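Local coordinates for uncharacterized protein (PDB 5DQW) that probably acts as a metal-dependent phosphohydrolase of the HD superfamily, with a nickel ion and ADP bound in its pocket, at residues 31-36 with 60-65; 135-140 with 189-194. One frame throughout, in Å; residues are numbered along the deposited sequence.

Both contacts are buried, yet they join different helices and differ in character. Contact 1 brings the start of helix 33-50 against the end of helix 54-63, near the centre of the chain, and combines metal ligands, a nucleotide-binding histidine and an apolar flank. Contact 2 sets the start of helix 136-150 on helix 179-202, its centre about 15 Å from the chain centre, and is mainly apolar; its shielding comes partly from the second subunit. The centres of the two contacts are 21 Å apart and their nearest atoms about 7 Å, without touching. The I135 side chain of contact 2 still lies about 8 Å from the ADP that H31 of contact 1 binds.

Contact 1 (31-36 with 60-65); sequences HDWLHI and AALVHD. With NI (nickel (II) ion), chain D; ADP (adenosine-5'-diphosphate), chain C.
H35 and H64 turn their NE2 atoms to one nickel ion, the arrangement of the H...HD...D motif that names the HD domain; H64 and D65 are its central pair, and D130 also binds the metal. H35 NE2 lies 2.4 Å from the nickel, H64 NE2 makes a longer approach at 2.7 Å, and a water molecule takes another position. H35 places its CG anti to the backbone N (chi1 161°), which swings the ring off its helix to the metal, while ND1, on the other side of the ring, is hydrogen-bonded to D133, a second-shell carboxylate that fixes its rotation. D65 is a neighbour of the ion more than a ligand, its OD1 2.9 Å from the nickel and OD2 scarcely farther; its CG sits over one face of the H64 ring, offset toward the rim.

Toward the nucleotide, H31 gives a fairly straight hydrogen bond from NE2 to O2B of ADP (2.7 Å, 154°). In the plane of that ring, at its CD2 edge, lies the buried D65 OD2, 3.1 Å from H31 CD2, with the carboxylate turned 63° from the ring. An alanine at H31 takes away this imidazole, which would probably leave the terminal phosphate without this N-H donor and open a gap beside D65 OD2.

Apolar packing makes up the rest, where L62 CD2 touches both W33 CZ3 and I36 CG2. I36 has the largest share of the buried area: its CG2 rests 3.5 Å from L62 O, and its CD1 reaches the HD pair, 3.3 Å from H64 CE1 and 3.6 Å from D65 CG.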
loop_
_atom_site.group_PDB
_atom_site.type_symbol
_atom_site.label_atom_id
_atom_site.label_comp_id
_atom_site.label_asym_id
_atom_site.label_seq_id
_atom_site.Cartn_x
_atom_site.Cartn_y
_atom_site.Cartn_z
ATOM N N HIS A 31 -8.208 4.407 -9.485
ATOM C CA HIS A 31 -9.077 4.265 -10.666
ATOM C C HIS A 31 -8.285 4.586 -11.947
ATOM O O HIS A 31 -8.831 5.105 -12.914
ATOM C CB HIS A 31 -10.242 5.266 -10.571
ATOM C CG HIS A 31 -11.090 5.095 -9.353
ATOM N ND1 HIS A 31 -11.021 5.964 -8.283
ATOM C CD2 HIS A 31 -12.012 4.158 -9.025
ATOM C CE1 HIS A 31 -11.864 5.571 -7.345
ATOM N NE2 HIS A 31 -12.467 4.470 -7.762
ATOM N N ASP A 32 -6.994 4.285 -11.921
ATOM C CA ASP A 32 -6.099 4.616 -12.990
ATOM C C ASP A 32 -6.246 3.587 -14.088
ATOM O O ASP A 32 -6.906 2.527 -13.910
ATOM C CB ASP A 32 -4.650 4.741 -12.483
ATOM C CG ASP A 32 -3.948 3.383 -12.204
ATOM O OD1 ASP A 32 -4.562 2.324 -11.841
ATOM O OD2 ASP A 32 -2.690 3.418 -12.307
ATOM N N TRP A 33 -5.652 3.925 -15.228
ATOM C CA TRP A 33 -5.690 3.050 -16.394
ATOM C C TRP A 33 -5.236 1.613 -16.083
ATOM O O TRP A 33 -5.831 0.649 -16.559
ATOM C CB TRP A 33 -4.867 3.650 -17.579
ATOM C CG TRP A 33 -4.589 2.591 -18.626
ATOM C CD1 TRP A 33 -3.364 2.053 -18.954
ATOM C CD2 TRP A 33 -5.554 1.889 -19.416
ATOM N NE1 TRP A 33 -3.516 1.090 -19.928
ATOM C CE2 TRP A 33 -4.844 0.978 -20.240
ATOM C CE3 TRP A 33 -6.940 1.981 -19.554
ATOM C CZ2 TRP A 33 -5.477 0.142 -21.155
ATOM C CZ3 TRP A 33 -7.575 1.135 -20.456
ATOM C CH2 TRP A 33 -6.846 0.213 -21.231
ATOM N N LEU A 34 -4.188 1.472 -15.288
ATOM C CA LEU A 34 -3.664 0.148 -14.979
ATOM C C LEU A 34 -4.705 -0.754 -14.227
ATOM O O LEU A 34 -4.879 -1.927 -14.570
ATOM C CB LEU A 34 -2.350 0.283 -14.210
ATOM C CG LEU A 34 -1.220 0.925 -15.026
ATOM C CD1 LEU A 34 0.007 1.153 -14.179
ATOM C CD2 LEU A 34 -0.893 0.074 -16.259
ATOM N N HIS A 35 -5.428 -0.182 -13.260
ATOM C CA HIS A 35 -6.558 -0.872 -12.629
ATOM C C HIS A 35 -7.621 -1.292 -13.664
ATOM O O HIS A 35 -8.037 -2.422 -13.676
ATOM C CB HIS A 35 -7.181 -0.009 -11.508
ATOM C CG HIS A 35 -8.574 -0.414 -11.118
ATOM N ND1 HIS A 35 -8.840 -1.508 -10.318
ATOM C CD2 HIS A 35 -9.775 0.150 -11.388
ATOM C CE1 HIS A 35 -10.150 -1.609 -10.141
ATOM N NE2 HIS A 35 -10.740 -0.607 -10.769
ATOM N N ILE A 36 -8.026 -0.379 -14.551
ATOM C CA ILE A 36 -9.050 -0.680 -15.542
ATOM C C ILE A 36 -8.597 -1.808 -16.461
ATOM O O ILE A 36 -9.338 -2.743 -16.726
ATOM C CB ILE A 36 -9.424 0.534 -16.347
ATOM C CG1 ILE A 36 -10.114 1.572 -15.467
ATOM C CG2 ILE A 36 -10.332 0.143 -17.533
ATOM C CD1 ILE A 36 -11.469 1.141 -14.947
ATOM N N ALA A 60 -17.900 -3.056 -20.910
ATOM C CA ALA A 60 -18.392 -2.552 -19.617
ATOM C C ALA A 60 -17.258 -2.426 -18.649
ATOM O O ALA A 60 -17.222 -1.467 -17.843
ATOM C CB ALA A 60 -19.469 -3.408 -19.051
ATOM N N ALA A 61 -16.317 -3.363 -18.736
ATOM C CA ALA A 61 -15.187 -3.365 -17.800
ATOM C C ALA A 61 -14.330 -2.131 -18.055
ATOM O O ALA A 61 -13.933 -1.454 -17.132
ATOM C CB ALA A 61 -14.359 -4.620 -17.923
ATOM N N LEU A 62 -14.113 -1.827 -19.331
ATOM C CA LEU A 62 -13.276 -0.711 -19.711
ATOM C C LEU A 62 -13.845 0.680 -19.375
ATOM O O LEU A 62 -13.071 1.570 -19.109
ATOM C CB LEU A 62 -12.949 -0.802 -21.187
ATOM C CG LEU A 62 -11.978 -1.876 -21.628
ATOM C CD1 LEU A 62 -12.113 -2.037 -23.146
ATOM C CD2 LEU A 62 -10.555 -1.493 -21.213
ATOM N N VAL A 63 -15.166 0.855 -19.388
ATOM C CA VAL A 63 -15.761 2.179 -19.172
ATOM C C VAL A 63 -16.473 2.324 -17.805
ATOM O O VAL A 63 -17.018 3.381 -17.533
ATOM C CB VAL A 63 -16.769 2.542 -20.304
ATOM C CG1 VAL A 63 -16.069 2.524 -21.736
ATOM C CG2 VAL A 63 -18.036 1.633 -20.279
ATOM N N HIS A 64 -16.415 1.297 -16.944
ATOM C CA HIS A 64 -17.263 1.254 -15.740
ATOM C C HIS A 64 -16.925 2.413 -14.826
ATOM O O HIS A 64 -17.824 3.068 -14.319
ATOM C CB HIS A 64 -17.237 -0.139 -15.010
ATOM C CG HIS A 64 -15.948 -0.457 -14.298
ATOM N ND1 HIS A 64 -14.774 -0.744 -14.963
ATOM C CD2 HIS A 64 -15.649 -0.507 -12.976
ATOM C CE1 HIS A 64 -13.806 -0.950 -14.083
ATOM N NE2 HIS A 64 -14.304 -0.789 -12.871
ATOM N N ASP A 65 -15.640 2.712 -14.700
ATOM C CA ASP A 65 -15.176 3.813 -13.871
ATOM C C ASP A 65 -15.293 5.191 -14.447
ATOM O O ASP A 65 -15.102 6.163 -13.708
ATOM C CB ASP A 65 -13.721 3.592 -13.471
ATOM C CG ASP A 65 -13.582 2.509 -12.422
ATOM O OD1 ASP A 65 -14.420 1.583 -12.428
ATOM O OD2 ASP A 65 -12.646 2.559 -11.606
HETATM NI NI NI D . -13.067 -0.200 -10.509
HETATM P PB ADP C . -13.776 1.808 -6.164
HETATM O O1B ADP C . -14.531 0.516 -5.967
HETATM O O2B ADP C . -14.511 2.771 -7.085
HETATM O O3B ADP C . -12.319 1.638 -6.537
HETATM P PA ADP C . -12.598 3.358 -4.111
HETATM O O1A ADP C . -12.923 3.927 -2.741
HETATM O O2A ADP C . -12.229 4.351 -5.179
HETATM O O3A ADP C . -13.806 2.452 -4.679
HETATM O "O5'" ADP C . -11.416 2.253 -4.031
HETATM C "C5'" ADP C . -10.140 2.431 -4.664
HETATM C "C4'" ADP C . -9.170 1.449 -4.029
HETATM O "O4'" ADP C . -8.900 1.952 -2.734
HETATM C "C3'" ADP C . -9.721 0.022 -3.848
HETATM O "O3'" ADP C . -8.689 -0.969 -3.923
HETATM C "C2'" ADP C . -10.257 -0.007 -2.443
HETATM O "O2'" ADP C . -10.149 -1.282 -1.819
HETATM C "C1'" ADP C . -9.320 0.985 -1.765
HETATM N N9 ADP C . -9.998 1.595 -0.619
HETATM C C8 ADP C . -11.261 2.067 -0.579
HETATM N N7 ADP C . -11.556 2.541 0.658
HETATM C C5 ADP C . -10.467 2.369 1.418
HETATM C C6 ADP C . -10.105 2.655 2.811
HETATM N N6 ADP C . -11.013 3.236 3.632
HETATM N N1 ADP C . -8.855 2.307 3.218
HETATM C C2 ADP C . -7.962 1.727 2.404
HETATM N N3 ADP C . -8.235 1.439 1.111
HETATM C C4 ADP C . -9.439 1.737 0.575
HETATM O O HOH W 1 -12.303 -0.039 -8.046
#

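Contact 2 (135-140 with 189-194); sequences IGAVGI and HEFMLQ
The backbone O of G136 accepts I140 N at 3.0 Å, a backbone bond within helix 136-150, and the same glycine is where helix 179-202 comes in most closely, its CA 5.4 Å from the CA of M192. The short segments approach to 8.6 Å between axes at an angle of 55°. M192 lies against the backbone of G136, its CG 3.6 Å from G136 N; the positive phi of G136 by itself favours glycine.

M192 buries more area than any other residue of the contact. Its chain runs out extended and then bends at the last torsion (chi3 -50°), which folds CE back onto I135, 3.7 Å from I135 CB and equally near CG2. The two side chains cross at about a right angle. At the far end of I135, CD1 comes to within 4.0 Å of the backbone N of H189.

F191, the preceding residue, packs on A137 and I140. With CG anti to the backbone N (chi1 -177°), its ring swings toward helix 136-150, where CE2 meets both A137 CB and I140 CD1, each at 4.0 Å. I140 CD1 also reaches M192 CG, and so touches both residues.

The second subunit packs on this pair of helices as well: its Q198 on F191 and its Y195 on I140, while its D202 accepts a hydrogen bond from V138 N. Between the two segments themselves, mostly apolar side chains meet each other and the backbone, so the angle of the helices probably depends on the fit of shapes and not on directed polar bonds.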
loop_
_atom_site.group_PDB
_atom_site.type_symbol
_atom_site.label_atom_id
_atom_site.label_comp_id
_atom_site.label_asym_id
_atom_site.label_seq_id
_atom_site.Cartn_x
_atom_site.Cartn_y
_atom_site.Cartn_z
ATOM N N ILE A 135 -8.634 -7.339 -3.797
ATOM C CA ILE A 135 -8.126 -8.362 -2.859
ATOM C C ILE A 135 -6.835 -8.994 -3.394
ATOM O O ILE A 135 -6.357 -8.625 -4.477
ATOM C CB ILE A 135 -9.206 -9.457 -2.480
ATOM C CG1 ILE A 135 -9.583 -10.354 -3.650
ATOM C CG2 ILE A 135 -10.457 -8.788 -1.885
ATOM C CD1 ILE A 135 -10.249 -11.745 -3.185
ATOM N N GLY A 136 -6.263 -9.910 -2.620
ATOM C CA GLY A 136 -4.930 -10.447 -2.886
ATOM C C GLY A 136 -3.797 -9.444 -2.677
ATOM O O GLY A 136 -3.957 -8.439 -1.979
ATOM N N ALA A 137 -2.637 -9.723 -3.277
ATOM C CA ALA A 137 -1.482 -8.813 -3.145
ATOM C C ALA A 137 -1.798 -7.483 -3.801
ATOM O O ALA A 137 -1.470 -6.405 -3.244
ATOM C CB ALA A 137 -0.240 -9.403 -3.748
ATOM N N VAL A 138 -2.501 -7.531 -4.930
ATOM C CA VAL A 138 -2.854 -6.269 -5.583
ATOM C C VAL A 138 -3.780 -5.428 -4.707
ATOM O O VAL A 138 -3.572 -4.230 -4.530
ATOM C CB VAL A 138 -3.371 -6.439 -7.024
ATOM C CG1 VAL A 138 -4.602 -7.346 -7.088
ATOM C CG2 VAL A 138 -3.588 -5.050 -7.679
ATOM N N GLY A 139 -4.780 -6.067 -4.116
ATOM C CA GLY A 139 -5.713 -5.364 -3.263
ATOM C C GLY A 139 -5.067 -4.765 -2.043
ATOM O O GLY A 139 -5.440 -3.655 -1.627
ATOM N N ILE A 140 -4.121 -5.508 -1.455
ATOM C CA ILE A 140 -3.293 -5.005 -0.343
ATOM C C ILE A 140 -2.537 -3.737 -0.733
ATOM O O ILE A 140 -2.514 -2.752 -0.001
ATOM C CB ILE A 140 -2.267 -6.090 0.142
ATOM C CG1 ILE A 140 -3.001 -7.212 0.899
ATOM C CG2 ILE A 140 -1.217 -5.453 1.047
ATOM C CD1 ILE A 140 -2.231 -8.479 0.985
ATOM N N HIS A 189 -7.798 -14.331 -1.320
ATOM C CA HIS A 189 -8.327 -14.094 0.007
ATOM C C HIS A 189 -7.456 -14.757 1.061
ATOM O O HIS A 189 -7.139 -14.159 2.087
ATOM C CB HIS A 189 -9.756 -14.617 0.112
ATOM C CG HIS A 189 -10.319 -14.552 1.497
ATOM N ND1 HIS A 189 -10.740 -13.368 2.063
ATOM C CD2 HIS A 189 -10.542 -15.525 2.425
ATOM C CE1 HIS A 189 -11.197 -13.612 3.283
ATOM N NE2 HIS A 189 -11.070 -14.907 3.535
ATOM N N GLU A 190 -7.037 -15.984 0.774
ATOM C CA GLU A 190 -6.111 -16.684 1.654
ATOM C C GLU A 190 -4.802 -15.962 1.726
ATOM O O GLU A 190 -4.212 -15.889 2.781
ATOM C CB GLU A 190 -5.870 -18.109 1.185
ATOM C CG GLU A 190 -7.000 -19.029 1.542
ATOM C CD GLU A 190 -7.329 -19.059 3.047
ATOM O OE1 GLU A 190 -6.388 -19.037 3.886
ATOM O OE2 GLU A 190 -8.547 -19.121 3.361
ATOM N N PHE A 191 -4.348 -15.388 0.607
ATOM C CA PHE A 191 -3.105 -14.640 0.666
ATOM C C PHE A 191 -3.253 -13.405 1.529
ATOM O O PHE A 191 -2.336 -13.066 2.253
ATOM C CB PHE A 191 -2.483 -14.306 -0.708
ATOM C CG PHE A 191 -1.173 -13.587 -0.559
ATOM C CD1 PHE A 191 -0.015 -14.301 -0.291
ATOM C CD2 PHE A 191 -1.141 -12.209 -0.536
ATOM C CE1 PHE A 191 1.174 -13.641 -0.071
ATOM C CE2 PHE A 191 0.051 -11.530 -0.314
ATOM C CZ PHE A 191 1.200 -12.228 -0.077
ATOM N N MET A 192 -4.400 -12.726 1.493
ATOM C CA MET A 192 -4.635 -11.570 2.424
ATOM C C MET A 192 -4.630 -12.027 3.861
ATOM O O MET A 192 -4.178 -11.315 4.724
ATOM C CB MET A 192 -5.959 -10.834 2.191
ATOM C CG MET A 192 -5.997 -9.962 0.966
ATOM S SD MET A 192 -7.494 -8.974 0.884
ATOM C CE MET A 192 -8.810 -10.207 1.147
ATOM N N LEU A 193 -5.159 -13.216 4.116
ATOM C CA LEU A 193 -5.101 -13.787 5.454
ATOM C C LEU A 193 -3.641 -14.020 5.930
ATOM O O LEU A 193 -3.309 -13.700 7.087
ATOM C CB LEU A 193 -5.907 -15.076 5.512
ATOM C CG LEU A 193 -7.432 -14.889 5.602
ATOM C CD1 LEU A 193 -8.156 -16.251 5.658
ATOM C CD2 LEU A 193 -7.787 -13.996 6.827
ATOM N N GLN A 194 -2.801 -14.605 5.056
ATOM C CA GLN A 194 -1.368 -14.762 5.326
ATOM C C GLN A 194 -0.711 -13.375 5.561
ATOM O O GLN A 194 0.160 -13.236 6.400
ATOM C CB GLN A 194 -0.666 -15.524 4.200
ATOM C CG GLN A 194 -1.122 -17.009 4.049
ATOM C CD GLN A 194 -0.482 -17.756 2.850
ATOM O OE1 GLN A 194 -0.281 -17.199 1.758
ATOM N NE2 GLN A 194 -0.214 -19.039 3.047
#